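Local coordinates for substrate-binding protein (PDB 6WPN) that probably binds an oligosaccharide or modified sugar in the periplasm of a marine cyanobacterium, as a solute-binding protein of a transport system, at residues Ser270-Ala275 with Asn358-Gln363; Val143-Val148 with Arg365-Leu370. All coordinates share one frame; numbering follows the deposited sequence.

Interaction 1: residues Ser270-Ala275 with Asn358-Gln363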
# COMPACT_ATOMS: atom_id res chain seq x y z
N SER A 270 -12.46 -9.93 8.46
CA SER A 270 -11.81 -11.11 9.02
C SER A 270 -11.58 -10.95 10.52
O SER A 270 -11.60 -11.95 11.25
CB SER A 270 -10.50 -11.39 8.29
OG SER A 270 -9.66 -10.26 8.29
N ILE A 271 -11.38 -9.72 10.99
CA ILE A 271 -11.36 -9.49 12.43
C ILE A 271 -12.71 -9.84 13.04
O ILE A 271 -12.79 -10.44 14.12
CB ILE A 271 -10.98 -8.03 12.74
CG1 ILE A 271 -9.54 -7.74 12.32
CG2 ILE A 271 -11.17 -7.71 14.22
CD1 ILE A 271 -9.14 -6.29 12.58
N GLN A 272 -13.79 -9.45 12.36
CA GLN A 272 -15.13 -9.76 12.86
C GLN A 272 -15.32 -11.25 13.04
O GLN A 272 -15.88 -11.70 14.05
CB GLN A 272 -16.19 -9.20 11.92
CG GLN A 272 -16.34 -7.69 11.96
CD GLN A 272 -17.36 -7.17 10.96
OE1 GLN A 272 -17.95 -7.94 10.20
NE2 GLN A 272 -17.58 -5.87 10.97
N THR A 273 -14.84 -12.05 12.09
CA THR A 273 -15.01 -13.49 12.17
C THR A 273 -13.99 -14.13 13.10
O THR A 273 -14.34 -15.02 13.88
CB THR A 273 -14.90 -14.11 10.77
OG1 THR A 273 -13.62 -13.80 10.21
CG2 THR A 273 -15.98 -13.56 9.86
N ASN A 274 -12.74 -13.68 13.06
CA ASN A 274 -11.68 -14.33 13.83
C ASN A 274 -11.64 -13.87 15.28
O ASN A 274 -11.26 -14.65 16.16
CB ASN A 274 -10.32 -14.08 13.18
CG ASN A 274 -10.15 -14.83 11.87
OD1 ASN A 274 -10.85 -15.81 11.61
ND2 ASN A 274 -9.23 -14.37 11.04
N ALA A 275 -12.04 -12.63 15.57
CA ALA A 275 -11.98 -12.09 16.93
C ALA A 275 -13.15 -11.15 17.15
O ALA A 275 -12.99 -9.92 17.15
CB ALA A 275 -10.65 -11.38 17.18
N ASN A 358 -27.12 -5.46 10.52
CA ASN A 358 -26.60 -5.76 11.84
C ASN A 358 -25.42 -4.82 12.10
O ASN A 358 -24.91 -4.19 11.17
CB ASN A 358 -26.17 -7.22 11.96
CG ASN A 358 -25.23 -7.65 10.86
OD1 ASN A 358 -24.11 -7.15 10.75
ND2 ASN A 358 -25.69 -8.58 10.02
N PRO A 359 -25.00 -4.69 13.37
CA PRO A 359 -23.85 -3.81 13.66
C PRO A 359 -22.58 -4.18 12.92
O PRO A 359 -21.77 -3.29 12.62
CB PRO A 359 -23.68 -3.97 15.17
CG PRO A 359 -25.03 -4.34 15.67
CD PRO A 359 -25.62 -5.21 14.60
N ALA A 360 -22.39 -5.46 12.59
CA ALA A 360 -21.19 -5.87 11.86
C ALA A 360 -21.16 -5.26 10.47
O ALA A 360 -20.13 -4.72 10.03
CB ALA A 360 -21.11 -7.40 11.79
N GLU A 361 -22.27 -5.35 9.74
CA GLU A 361 -22.34 -4.72 8.43
C GLU A 361 -22.23 -3.20 8.54
O GLU A 361 -21.65 -2.56 7.66
CB GLU A 361 -23.64 -5.10 7.72
CG GLU A 361 -23.70 -6.54 7.26
CD GLU A 361 -24.97 -6.83 6.49
OE1 GLU A 361 -25.54 -5.89 5.88
OE2 GLU A 361 -25.42 -8.00 6.49
N ALA A 362 -22.77 -2.62 9.61
CA ALA A 362 -22.66 -1.18 9.82
C ALA A 362 -21.21 -0.78 10.03
O ALA A 362 -20.75 0.24 9.50
CB ALA A 362 -23.53 -0.75 10.99
N GLN A 363 -20.47 -1.57 10.82
CA GLN A 363 -19.04 -1.30 11.01
C GLN A 363 -18.28 -1.35 9.69
O GLN A 363 -17.45 -0.48 9.41
CB GLN A 363 -18.47 -2.31 12.01
CG GLN A 363 -17.04 -2.04 12.42
CD GLN A 363 -16.54 -3.05 13.43
OE1 GLN A 363 -16.68 -4.26 13.22
NE2 GLN A 363 -15.98 -2.57 14.53

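Interaction 2: residues Val143-Val148 with Arg365-Leu370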
# COMPACT_ATOMS: atom_id res chain seq x y z
N VAL A 143 -7.07 2.87 0.62
CA VAL A 143 -6.73 3.87 1.63
C VAL A 143 -6.84 3.18 2.98
O VAL A 143 -7.94 2.81 3.41
CB VAL A 143 -7.66 5.09 1.55
CG1 VAL A 143 -7.28 6.10 2.62
CG2 VAL A 143 -7.58 5.72 0.17
N ARG A 144 -5.71 2.98 3.65
CA ARG A 144 -5.71 2.31 4.94
C ARG A 144 -6.14 3.27 6.05
O ARG A 144 -5.76 4.44 6.07
CB ARG A 144 -4.34 1.72 5.25
CG ARG A 144 -3.24 2.71 5.48
CD ARG A 144 -1.96 2.01 5.87
NE ARG A 144 -0.86 2.96 5.97
CZ ARG A 144 -0.02 3.24 4.98
NH1 ARG A 144 -0.14 2.62 3.81
NH2 ARG A 144 0.95 4.13 5.15
N LEU A 145 -6.97 2.76 6.95
CA LEU A 145 -7.48 3.54 8.07
C LEU A 145 -6.75 3.16 9.35
O LEU A 145 -5.85 2.32 9.37
CB LEU A 145 -8.98 3.33 8.21
CG LEU A 145 -9.81 3.48 6.94
CD1 LEU A 145 -11.22 2.98 7.18
CD2 LEU A 145 -9.82 4.93 6.47
N SER A 146 -7.14 3.80 10.45
CA SER A 146 -6.69 3.44 11.79
C SER A 146 -7.80 2.64 12.46
O SER A 146 -8.85 3.19 12.79
CB SER A 146 -6.34 4.68 12.62
OG SER A 146 -5.18 5.33 12.11
N LEU A 147 -7.58 1.34 12.61
CA LEU A 147 -8.50 0.51 13.39
C LEU A 147 -8.14 0.63 14.87
O LEU A 147 -7.06 0.18 15.29
CB LEU A 147 -8.45 -0.94 12.92
CG LEU A 147 -8.76 -1.13 11.43
CD1 LEU A 147 -8.77 -2.61 11.06
CD2 LEU A 147 -10.09 -0.48 11.07
N VAL A 148 -9.01 1.26 15.66
CA VAL A 148 -8.70 1.61 17.04
C VAL A 148 -9.48 0.71 17.98
O VAL A 148 -10.72 0.63 17.90
CB VAL A 148 -9.02 3.09 17.31
CG1 VAL A 148 -8.88 3.41 18.78
CG2 VAL A 148 -8.09 3.97 16.48
N ARG A 365 -19.49 -0.91 6.72
CA ARG A 365 -19.92 0.24 5.93
C ARG A 365 -19.22 1.51 6.41
O ARG A 365 -18.79 2.33 5.59
CB ARG A 365 -21.44 0.36 6.01
CG ARG A 365 -22.06 1.44 5.15
CD ARG A 365 -22.24 2.72 5.93
NE ARG A 365 -23.09 3.67 5.22
CZ ARG A 365 -24.31 4.01 5.61
NH1 ARG A 365 -24.83 3.47 6.71
NH2 ARG A 365 -25.01 4.89 4.90
N ASP A 366 -19.09 1.68 7.73
CA ASP A 366 -18.39 2.85 8.27
C ASP A 366 -16.94 2.90 7.80
O ASP A 366 -16.41 3.98 7.50
CB ASP A 366 -18.42 2.84 9.80
CG ASP A 366 -19.82 2.96 10.37
OD1 ASP A 366 -20.73 3.46 9.66
OD2 ASP A 366 -20.02 2.55 11.54
N ALA A 367 -16.27 1.74 7.74
CA ALA A 367 -14.88 1.73 7.32
C ALA A 367 -14.75 2.04 5.84
O ALA A 367 -13.92 2.86 5.44
CB ALA A 367 -14.25 0.38 7.66
N ARG A 368 -15.58 1.41 5.00
CA ARG A 368 -15.49 1.65 3.56
C ARG A 368 -15.81 3.11 3.23
O ARG A 368 -15.19 3.70 2.35
CB ARG A 368 -16.43 0.72 2.80
CG ARG A 368 -16.10 -0.75 2.88
CD ARG A 368 -17.15 -1.56 2.15
NE ARG A 368 -17.16 -1.21 0.73
CZ ARG A 368 -18.16 -1.49 -0.10
NH1 ARG A 368 -19.25 -2.11 0.34
NH2 ARG A 368 -18.08 -1.12 -1.37
N LEU A 369 -16.77 3.70 3.95
CA LEU A 369 -17.14 5.08 3.69
C LEU A 369 -16.03 6.03 4.12
O LEU A 369 -15.79 7.05 3.45
CB LEU A 369 -18.43 5.42 4.43
CG LEU A 369 -19.12 6.73 4.03
CD1 LEU A 369 -19.40 6.73 2.55
CD2 LEU A 369 -20.40 6.90 4.83
N LEU A 370 -15.35 5.73 5.22
CA LEU A 370 -14.24 6.57 5.65
C LEU A 370 -13.08 6.49 4.66
O LEU A 370 -12.43 7.50 4.38
CB LEU A 370 -13.80 6.16 7.06
CG LEU A 370 -12.92 7.13 7.83
CD1 LEU A 370 -13.45 8.55 7.68
CD2 LEU A 370 -12.91 6.73 9.30

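Interaction 1: residues Ser270-Ala275 with Asn358-Gln363
Gln272 reaches from helix 265-274 to the N-terminal end of helix 359-374 and spends both hydrogens of its side-chain amide there. NE2 of Gln272 gives one hydrogen to OE1 of Gln363 over 2.9 Å; the bond lies in the carbonyl plane of Gln363, on a lone pair. The other hydrogen takes NE2 of Gln272 to the backbone O of Ala360, 3.0 Å away, less straight (149° at the hydrogen) and tilted out of that carbonyl's plane. One nitrogen thus bridges a side chain and a main-chain carbonyl of the same helix, while OE1 of Gln272 rests 3.6 Å from CB of Ala360 and also takes a weak hydrogen bond from Arg269. The two glutamine chains, both extended beyond CG, run antiparallel alongside one another, and their amides end nearly coplanar, 18° apart. Further out, Gln363 NE2 donates to the carbonyl of Ala279, which orients the amide and leaves OE1 turned to Gln272. The helix start is set by Asn358, the N-cap residue, whose OD1 accepts from Glu361 N at 2.8 Å. Near the surface, the contact joins two helices through a glutamine side-chain amide, beside an asparagine N-cap, in a solute-binding protein fold.

Interaction 2: residues Val143-Val148 with Arg365-Leu370
Leu145 drives its forked end from strand 137-149 against helix 359-374, CD1 mainly over Ala367 and CD2 toward Leu370. Its CG stands anti to the carbonyl carbon (chi1 -49°), and with the CB bond already directed at the helix this carries both branches forward. Leu145 CD1 sits 3.2 Å from the carbonyl O of Ala367, a close approach, and 4.0 Å from CB of the same alanine; it also brushes Leu370 CB. Leu145 CD2 comes within 4.0 Å of Leu370 CG. With chi1 at -164°, Leu370 holds that CG beside its own carbonyl carbon, so Leu145 CD2 meets both. The small Ala367 is consistent with the close spacing, its CA 7.7 Å from that of Leu145. Pro284 touches both Leu145 and Ala367, and Leu268 also packs on Ala367, adding to the apolar surroundings. An alanine in place of Leu145 would remove both methyl branches, and Ala367 and Leu370 would probably lose their apolar partner, leaving a gap between strand and helix. No hydrogen bond joins the two segments; Ser371 OG bonds to the Val143 carbonyl O and weakly to that of Ala367. Cohesion between the segments therefore rests on dispersion and hydrocarbon burial, which depends on shape more than on direction.

Overall arrangement
From the N terminus, strand 137-149 comes first and supplies the near side of interaction 2. The chain then passes through several helices to strand 260-263, which pairs with it, and on to helix 265-274, where interaction 1 begins. Some eighty residues later helix 359-374 starts: its opening residues close interaction 1, and the turns that follow close interaction 2. The smaller loop therefore nests wholly within the larger. One helix thus makes two unlike attachments, polar to a neighbouring helix near the surface and apolar to the sheet deeper in. The contacts, centres about 13 Å apart, also meet directly, Ile271 CD1 lying 4.0 Å from Leu147 CD1, so they are joined by packing between strand 137-149 and helix 265-274.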